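Endoglucanase (Humicola insolens, PDB 1DYS) hydrolyses internal beta-1,4-glucosidic linkages of cellulose, acting as a family 6 endoglucanase in the breakdown of plant biomass. Local coordinates at residues G48-I53 against V307-G312; F216-S221 against F263-S268. All coordinates share one frame; numbering follows the deposited sequence.

Contact 1: G48-I53 against V307-G312; sequences GTFYWI and VWVKPG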
ATOM      1  N   GLY A  48     -20.215  15.903   0.061  1.00 15.51           N
ATOM      2  CA  GLY A  48     -18.901  15.960   0.738  1.00 16.24           C
ATOM      3  C   GLY A  48     -18.396  14.557   1.070  1.00 15.45           C
ATOM      4  O   GLY A  48     -19.194  13.675   1.322  1.00 15.17           O
ATOM      5  N   THR A  49     -17.066  14.409   1.051  1.00 16.03           N
ATOM      6  CA  THR A  49     -16.461  13.131   1.425  1.00 16.13           C
ATOM      7  C   THR A  49     -15.233  13.458   2.281  1.00 17.15           C
ATOM      8  O   THR A  49     -14.604  14.486   2.016  1.00 15.90           O
ATOM      9  CB  THR A  49     -16.093  12.337   0.179  1.00 16.91           C
ATOM     10  OG1 THR A  49     -17.322  12.035  -0.521  1.00 14.21           O
ATOM     11  CG2 THR A  49     -15.586  10.945   0.568  1.00 16.21           C
ATOM     12  N   PHE A  50     -14.938  12.651   3.309  1.00 16.48           N
ATOM     13  CA  PHE A  50     -13.700  12.931   4.028  1.00 13.84           C
ATOM     14  C   PHE A  50     -12.452  12.672   3.188  1.00 14.81           C
ATOM     15  O   PHE A  50     -12.442  11.924   2.205  1.00 15.09           O
ATOM     16  CB  PHE A  50     -13.629  11.912   5.196  1.00 13.55           C
ATOM     17  CG  PHE A  50     -14.423  12.322   6.393  1.00 13.29           C
ATOM     18  CD1 PHE A  50     -15.754  12.662   6.294  1.00 16.48           C
ATOM     19  CD2 PHE A  50     -13.812  12.388   7.637  1.00 15.87           C
ATOM     20  CE1 PHE A  50     -16.462  13.050   7.403  1.00 15.15           C
ATOM     21  CE2 PHE A  50     -14.508  12.806   8.766  1.00 16.11           C
ATOM     22  CZ  PHE A  50     -15.865  13.133   8.659  1.00 15.82           C
ATOM     23  N   TYR A  51     -11.384  13.353   3.616  1.00 11.65           N
ATOM     24  CA  TYR A  51     -10.025  13.154   3.073  1.00 12.70           C
ATOM     25  C   TYR A  51      -9.267  12.189   3.977  1.00 11.84           C
ATOM     26  O   TYR A  51      -9.178  12.424   5.203  1.00 15.79           O
ATOM     27  CB  TYR A  51      -9.311  14.516   3.127  1.00 13.11           C
ATOM     28  CG  TYR A  51      -9.767  15.569   2.130  1.00 13.50           C
ATOM     29  CD1 TYR A  51     -10.952  16.256   2.395  1.00 13.00           C
ATOM     30  CD2 TYR A  51      -9.051  15.918   1.009  1.00 15.21           C
ATOM     31  CE1 TYR A  51     -11.432  17.239   1.560  1.00 15.73           C
ATOM     32  CE2 TYR A  51      -9.514  16.915   0.154  1.00 16.71           C
ATOM     33  CZ  TYR A  51     -10.707  17.557   0.432  1.00 19.01           C
ATOM     34  OH  TYR A  51     -11.150  18.531  -0.437  1.00 16.58           O
ATOM     35  N   TRP A  52      -8.699  11.124   3.421  1.00 13.83           N
ATOM     36  CA  TRP A  52      -7.961  10.154   4.179  1.00 12.86           C
ATOM     37  C   TRP A  52      -6.465  10.470   4.250  1.00 13.06           C
ATOM     38  O   TRP A  52      -5.778  10.520   3.240  1.00 15.63           O
ATOM     39  CB  TRP A  52      -8.128   8.757   3.582  1.00 13.88           C
ATOM     40  CG  TRP A  52      -9.511   8.197   3.812  1.00 11.93           C
ATOM     41  CD1 TRP A  52     -10.696   8.664   3.315  1.00 14.24           C
ATOM     42  CD2 TRP A  52      -9.841   7.068   4.650  1.00 12.10           C
ATOM     43  NE1 TRP A  52     -11.739   7.874   3.717  1.00 10.67           N
ATOM     44  CE2 TRP A  52     -11.225   6.893   4.550  1.00 12.07           C
ATOM     45  CE3 TRP A  52      -9.079   6.197   5.438  1.00 12.55           C
ATOM     46  CZ2 TRP A  52     -11.883   5.850   5.229  1.00 12.99           C
ATOM     47  CZ3 TRP A  52      -9.733   5.173   6.112  1.00 13.86           C
ATOM     48  CH2 TRP A  52     -11.130   5.005   5.989  1.00 13.59           C
ATOM     49  N   ILE A  53      -6.053  10.659   5.513  1.00 11.99           N
ATOM     50  CA  ILE A  53      -4.629  11.022   5.738  1.00 13.95           C
ATOM     51  C   ILE A  53      -3.929   9.763   6.225  1.00 15.56           C
ATOM     52  O   ILE A  53      -3.644   9.598   7.437  1.00 13.88           O
ATOM     53  CB  ILE A  53      -4.501  12.177   6.731  1.00 11.83           C
ATOM     54  CG1 ILE A  53      -5.377  13.392   6.426  1.00 13.23           C
ATOM     55  CG2 ILE A  53      -3.017  12.647   6.684  1.00 15.04           C
ATOM     56  CD1 ILE A  53      -5.461  13.885   5.010  1.00 14.75           C
ATOM     57  N   VAL A 307     -22.615  11.138   7.094  1.00 14.07           N
ATOM     58  CA  VAL A 307     -21.536  11.631   6.260  1.00 16.02           C
ATOM     59  C   VAL A 307     -21.085  10.555   5.272  1.00 14.25           C
ATOM     60  O   VAL A 307     -21.593   9.408   5.276  1.00 12.07           O
ATOM     61  CB  VAL A 307     -20.305  12.058   7.131  1.00 10.04           C
ATOM     62  CG1 VAL A 307     -20.676  13.248   8.014  1.00 18.88           C
ATOM     63  CG2 VAL A 307     -19.861  10.845   7.952  1.00 15.95           C
ATOM     64  N   TRP A 308     -20.230  10.893   4.313  1.00 14.38           N
ATOM     65  CA  TRP A 308     -19.501   9.920   3.496  1.00 13.45           C
ATOM     66  C   TRP A 308     -18.014  10.011   3.912  1.00 12.10           C
ATOM     67  O   TRP A 308     -17.400  11.095   3.885  1.00 15.65           O
ATOM     68  CB  TRP A 308     -19.583  10.107   1.995  1.00 13.60           C
ATOM     69  CG  TRP A 308     -20.890   9.849   1.333  1.00 13.39           C
ATOM     70  CD1 TRP A 308     -22.086   9.638   1.927  1.00 15.59           C
ATOM     71  CD2 TRP A 308     -21.088   9.748  -0.080  1.00 10.36           C
ATOM     72  NE1 TRP A 308     -23.059   9.397   0.957  1.00 15.23           N
ATOM     73  CE2 TRP A 308     -22.466   9.476  -0.265  1.00 12.08           C
ATOM     74  CE3 TRP A 308     -20.244   9.865  -1.197  1.00 12.71           C
ATOM     75  CZ2 TRP A 308     -22.984   9.357  -1.563  1.00 14.21           C
ATOM     76  CZ3 TRP A 308     -20.767   9.744  -2.463  1.00 14.85           C
ATOM     77  CH2 TRP A 308     -22.133   9.462  -2.627  1.00 16.00           C
ATOM     78  N   VAL A 309     -17.482   8.847   4.322  1.00 13.08           N
ATOM     79  CA  VAL A 309     -16.073   8.848   4.757  1.00 11.26           C
ATOM     80  C   VAL A 309     -15.265   8.035   3.752  1.00 10.78           C
ATOM     81  O   VAL A 309     -14.382   8.580   3.131  1.00 13.32           O
ATOM     82  CB  VAL A 309     -16.007   8.268   6.176  1.00  8.84           C
ATOM     83  CG1 VAL A 309     -14.576   8.406   6.695  1.00 10.12           C
ATOM     84  CG2 VAL A 309     -16.981   8.945   7.135  1.00 15.13           C
ATOM     85  N   LYS A 310     -15.562   6.718   3.582  1.00 12.84           N
ATOM     86  CA  LYS A 310     -14.837   5.993   2.537  1.00 14.13           C
ATOM     87  C   LYS A 310     -15.226   6.548   1.183  1.00 13.15           C
ATOM     88  O   LYS A 310     -16.423   6.738   0.903  1.00 13.30           O
ATOM     89  CB  LYS A 310     -15.336   4.541   2.585  1.00 13.66           C
ATOM     90  CG  LYS A 310     -15.018   3.646   1.413  1.00 12.89           C
ATOM     91  CD  LYS A 310     -13.544   3.256   1.351  1.00 15.43           C
ATOM     92  CE  LYS A 310     -13.323   2.612  -0.021  1.00 13.14           C
ATOM     93  NZ  LYS A 310     -11.940   1.994  -0.053  1.00 18.31           N
ATOM     94  N   PRO A 311     -14.296   6.751   0.306  1.00 12.10           N
ATOM     95  CA  PRO A 311     -14.586   7.220  -1.070  1.00 12.11           C
ATOM     96  C   PRO A 311     -15.053   6.063  -1.938  1.00 14.07           C
ATOM     97  O   PRO A 311     -14.190   5.294  -2.386  1.00 13.76           O
ATOM     98  CB  PRO A 311     -13.296   7.833  -1.623  1.00 14.97           C
ATOM     99  CG  PRO A 311     -12.489   8.009  -0.334  1.00 16.80           C
ATOM    100  CD  PRO A 311     -12.850   6.784   0.504  1.00 13.71           C
ATOM    101  N   GLY A 312     -16.346   5.863  -2.156  1.00 12.88           N
ATOM    102  CA  GLY A 312     -16.846   4.733  -2.904  1.00 15.35           C
ATOM    103  C   GLY A 312     -16.371   4.838  -4.357  1.00 15.66           C
ATOM    104  O   GLY A 312     -16.599   5.859  -5.007  1.00 14.37           O
TER
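Trp52 and Val309 make the tightest polar link: the indole NE1 donates to Val309 O at 2.8 Å with a nearly straight N-H...O angle of 166°. The carbonyl oxygen lies in the plane of the indole, at its edge, yet the donor stands well above the carbonyl plane, so the bond does not follow a lone pair. One residue back along 307-312, Phe50 N donates to Trp308 O at 3.0 Å, and the CA of Thr49 sits 3.3 Å from Trp308 O, adding a CA-H...O contact. Pro311 CD packs 3.6 Å from Trp52 NE1, while Val309 CG1 reaches Trp52 CZ2 on the benzo ring. Trp52 and Lys310 are both assigned to the substrate-binding site, and Lys310 NZ forms a salt bridge with Asp316 and a hydrogen bond to Glu314 O; a phenylalanine in place of Trp52 would probably leave Val309 O without its donor and the ring at this position freer to shift. The two methyls of Val309 divide their work. CG1, anti to the backbone N (chi1 -174°), serves Phe50 CB and the indole, whereas CG2 lies over one face of the Phe50 ring, 4.2 Å from its centroid, as a CH-pi contact. Farther along, Phe50 CE1 meets Val307 CB, and Thr49 OG1 lies 3.7 Å from Trp308 CE3. The contact joins strand 51-53 and its lead-in to the loop after strand 303-307; Val84 of strand 79-85 touches Phe50, Trp52 and Val309, and Tyr17 of helix 15-29 packs against Thr49, Trp308 and Pro311.

Contact 2: F216-S221 against F263-S268; sequences FSSNVS and FIIDQS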
ATOM      1  N   PHE A 216     -18.280   9.690  18.344  1.00 15.76           N
ATOM      2  CA  PHE A 216     -17.770   8.508  17.651  1.00 15.22           C
ATOM      3  C   PHE A 216     -18.102   8.442  16.167  1.00 21.72           C
ATOM      4  O   PHE A 216     -19.052   9.119  15.781  1.00 16.93           O
ATOM      5  CB  PHE A 216     -18.379   7.214  18.302  1.00 17.19           C
ATOM      6  CG  PHE A 216     -18.263   7.307  19.820  1.00 18.17           C
ATOM      7  CD1 PHE A 216     -17.039   7.113  20.419  1.00 18.71           C
ATOM      8  CD2 PHE A 216     -19.363   7.699  20.588  1.00 15.71           C
ATOM      9  CE1 PHE A 216     -16.871   7.257  21.787  1.00 22.37           C
ATOM     10  CE2 PHE A 216     -19.192   7.829  21.951  1.00 19.25           C
ATOM     11  CZ  PHE A 216     -17.970   7.625  22.551  1.00 19.49           C
ATOM     12  N   SER A 217     -17.414   7.568  15.421  1.00 15.56           N
ATOM     13  CA  SER A 217     -17.831   7.368  14.029  1.00 17.02           C
ATOM     14  C   SER A 217     -18.118   5.879  13.862  1.00 14.93           C
ATOM     15  O   SER A 217     -17.568   5.069  14.612  1.00 15.08           O
ATOM     16  CB  SER A 217     -16.770   7.840  13.030  1.00 21.00           C
ATOM     17  OG  SER A 217     -15.491   7.215  13.251  1.00 14.08           O
ATOM     18  N   SER A 218     -18.965   5.533  12.889  1.00 12.72           N
ATOM     19  CA  SER A 218     -19.251   4.113  12.647  1.00 13.00           C
ATOM     20  C   SER A 218     -19.611   3.901  11.186  1.00 13.14           C
ATOM     21  O   SER A 218     -19.940   4.839  10.455  1.00 13.35           O
ATOM     22  CB  SER A 218     -20.357   3.625  13.574  1.00 20.14           C
ATOM     23  OG  SER A 218     -21.602   4.161  13.142  0.50 14.84           O
ATOM     24  N   ASN A 219     -19.498   2.628  10.786  1.00 13.03           N
ATOM     25  CA  ASN A 219     -19.780   2.180   9.432  1.00 11.66           C
ATOM     26  C   ASN A 219     -18.748   2.689   8.430  1.00 14.11           C
ATOM     27  O   ASN A 219     -19.048   2.603   7.206  1.00 14.12           O
ATOM     28  CB  ASN A 219     -21.194   2.587   8.963  1.00 14.10           C
ATOM     29  CG  ASN A 219     -21.833   1.595   7.992  1.00 17.99           C
ATOM     30  OD1 ASN A 219     -21.705   0.404   8.274  1.00 15.33           O
ATOM     31  ND2 ASN A 219     -22.482   2.134   6.960  1.00 17.07           N
ATOM     32  N   VAL A 220     -17.621   3.243   8.880  1.00 13.71           N
ATOM     33  CA  VAL A 220     -16.637   3.763   7.924  1.00 11.95           C
ATOM     34  C   VAL A 220     -16.093   2.587   7.125  1.00 13.76           C
ATOM     35  O   VAL A 220     -15.653   1.557   7.604  1.00 13.52           O
ATOM     36  CB  VAL A 220     -15.493   4.517   8.626  1.00 10.00           C
ATOM     37  CG1 VAL A 220     -14.464   4.901   7.553  1.00 13.46           C
ATOM     38  CG2 VAL A 220     -16.078   5.704   9.379  1.00 14.70           C
ATOM     39  N   SER A 221     -16.192   2.702   5.803  1.00 11.96           N
ATOM     40  CA  SER A 221     -15.849   1.701   4.831  1.00 14.66           C
ATOM     41  C   SER A 221     -16.768   0.493   4.850  1.00 12.51           C
ATOM     42  O   SER A 221     -16.429  -0.426   4.114  1.00 16.81           O
ATOM     43  CB  SER A 221     -14.406   1.186   4.948  1.00 14.72           C
ATOM     44  OG  SER A 221     -13.536   2.320   5.125  1.00 12.62           O
ATOM     45  N   PHE A 263     -22.720  10.518  17.393  1.00 21.18           N
ATOM     46  CA  PHE A 263     -22.138   9.775  16.275  1.00 19.80           C
ATOM     47  C   PHE A 263     -22.153  10.525  14.952  1.00 18.97           C
ATOM     48  O   PHE A 263     -23.006  11.349  14.681  1.00 17.16           O
ATOM     49  CB  PHE A 263     -22.976   8.505  15.982  1.00 15.84           C
ATOM     50  CG  PHE A 263     -22.577   7.324  16.806  1.00 15.38           C
ATOM     51  CD1 PHE A 263     -22.806   7.327  18.176  1.00 18.32           C
ATOM     52  CD2 PHE A 263     -21.869   6.247  16.295  1.00 16.13           C
ATOM     53  CE1 PHE A 263     -22.413   6.290  18.973  1.00 12.79           C
ATOM     54  CE2 PHE A 263     -21.500   5.187  17.079  1.00 20.12           C
ATOM     55  CZ  PHE A 263     -21.749   5.180  18.452  1.00 16.90           C
ATOM     56  N   ILE A 264     -21.245  10.146  14.054  1.00 14.08           N
ATOM     57  CA  ILE A 264     -21.301  10.509  12.644  1.00 14.26           C
ATOM     58  C   ILE A 264     -21.259   9.139  11.941  1.00 19.29           C
ATOM     59  O   ILE A 264     -20.565   8.289  12.456  1.00 17.00           O
ATOM     60  CB  ILE A 264     -20.337  11.472  11.982  1.00 13.88           C
ATOM     61  CG1 ILE A 264     -18.883  11.064  12.280  1.00 12.80           C
ATOM     62  CG2 ILE A 264     -20.627  12.877  12.524  1.00 15.27           C
ATOM     63  CD1 ILE A 264     -17.835  12.050  11.825  1.00 17.13           C
ATOM     64  N   ILE A 265     -22.137   8.892  10.965  1.00 15.04           N
ATOM     65  CA  ILE A 265     -22.258   7.526  10.427  1.00 15.32           C
ATOM     66  C   ILE A 265     -22.062   7.551   8.921  1.00 13.65           C
ATOM     67  O   ILE A 265     -22.672   8.308   8.190  1.00 16.17           O
ATOM     68  CB  ILE A 265     -23.667   6.939  10.666  1.00 15.48           C
ATOM     69  CG1 ILE A 265     -23.854   6.729  12.172  1.00 18.66           C
ATOM     70  CG2 ILE A 265     -23.839   5.581   9.974  1.00 14.76           C
ATOM     71  CD1 ILE A 265     -25.074   5.995  12.624  1.00 24.38           C
ATOM     72  N   ASP A 266     -21.125   6.726   8.434  1.00 12.09           N
ATOM     73  CA  ASP A 266     -20.796   6.712   7.010  1.00 10.33           C
ATOM     74  C   ASP A 266     -21.959   6.034   6.270  1.00 15.37           C
ATOM     75  O   ASP A 266     -22.407   4.976   6.731  1.00 13.38           O
ATOM     76  CB  ASP A 266     -19.561   5.812   6.799  1.00 13.35           C
ATOM     77  CG  ASP A 266     -18.859   6.016   5.464  1.00 11.89           C
ATOM     78  OD1 ASP A 266     -19.275   6.785   4.573  1.00 12.25           O
ATOM     79  OD2 ASP A 266     -17.793   5.345   5.266  1.00 14.61           O
ATOM     80  N   GLN A 267     -22.401   6.648   5.177  1.00 13.05           N
ATOM     81  CA  GLN A 267     -23.347   5.993   4.278  1.00 10.30           C
ATOM     82  C   GLN A 267     -22.794   6.120   2.867  1.00 15.72           C
ATOM     83  O   GLN A 267     -23.522   6.057   1.893  1.00 15.22           O
ATOM     84  CB  GLN A 267     -24.780   6.573   4.307  1.00 16.05           C
ATOM     85  CG  GLN A 267     -25.534   6.294   5.601  1.00 13.66           C
ATOM     86  CD  GLN A 267     -25.948   4.830   5.714  1.00 14.01           C
ATOM     87  OE1 GLN A 267     -27.010   4.438   5.220  1.00 15.83           O
ATOM     88  NE2 GLN A 267     -25.109   4.051   6.343  1.00 14.73           N
ATOM     89  N   SER A 268     -21.441   6.192   2.726  1.00 15.92           N
ATOM     90  CA  SER A 268     -20.836   6.270   1.397  1.00 13.57           C
ATOM     91  C   SER A 268     -21.221   5.087   0.534  1.00 13.43           C
ATOM     92  O   SER A 268     -21.400   5.230  -0.683  1.00 12.19           O
ATOM     93  CB  SER A 268     -19.298   6.296   1.521  1.00 12.06           C
ATOM     94  OG  SER A 268     -18.874   5.128   2.256  1.00 15.19           O
TER
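Phe263 lays one face of its ring against the CB of Phe216, which sits 4.0 Å from the ring centroid, a CH-pi contact. The two phenyl rings themselves meet obliquely, planes 52° apart, with Phe216 CD2 against Phe263 CE1 at 3.7 Å. In one of its two conformers Ser218 OG comes to the edge of the Phe263 ring and bonds to Glu243. Helix 243-255 packs on this same side through Ala247 and Ile250 against Phe263. The backbones form a parallel ladder, Ile264 N to Phe216 O, Ser218 N to Ile264 O and Asp266 N to Ser218 O, pairing neighbouring strands in the distorted parallel beta/alpha barrel of family 6 glycoside hydrolases. On the other face Ser217 CB meets Ile264 CG1. Beyond Ser218, where strand 215-218 ends, the side chains of Asn219 and Asp266 join the bonding. Asn219 ND2 donates to Asp266 O at 2.9 Å, almost straight at 175° and in its own amide plane, while Gln267 NE2 reaches that oxygen from the opposite face of the carbonyl plane. With its CG trans to N (chi1 -163°), Asp266 presents OD2 to Ser221 N, which meets it on the anti side at 3.1 Å. Its OD1 accepts from Ser268 N, closing an Asx turn, and from Ser268 OG on the same face, with Val309 N as a further donor.

In the fold
Both contacts are buried, with centres 10 Å apart, and both belong to the same parallel sheet, yet they use it differently. Contact 2 is ordinary strand pairing, a regular backbone ladder that passes into side-chain bonding only beyond its last bridge. In contact 1 two chain segments meet without a beta bridge, and one backbone bond, one indole-to-carbonyl bond and packing on aromatic rings join them. Asp266 ties the two together: its OD2 also takes Lys310 N, so the carboxylate at the end of one contact holds the backbone of the other. Val307 O and Gln267 N, 2.9 Å apart, probably add another hydrogen bond between 307-312 and 263-268.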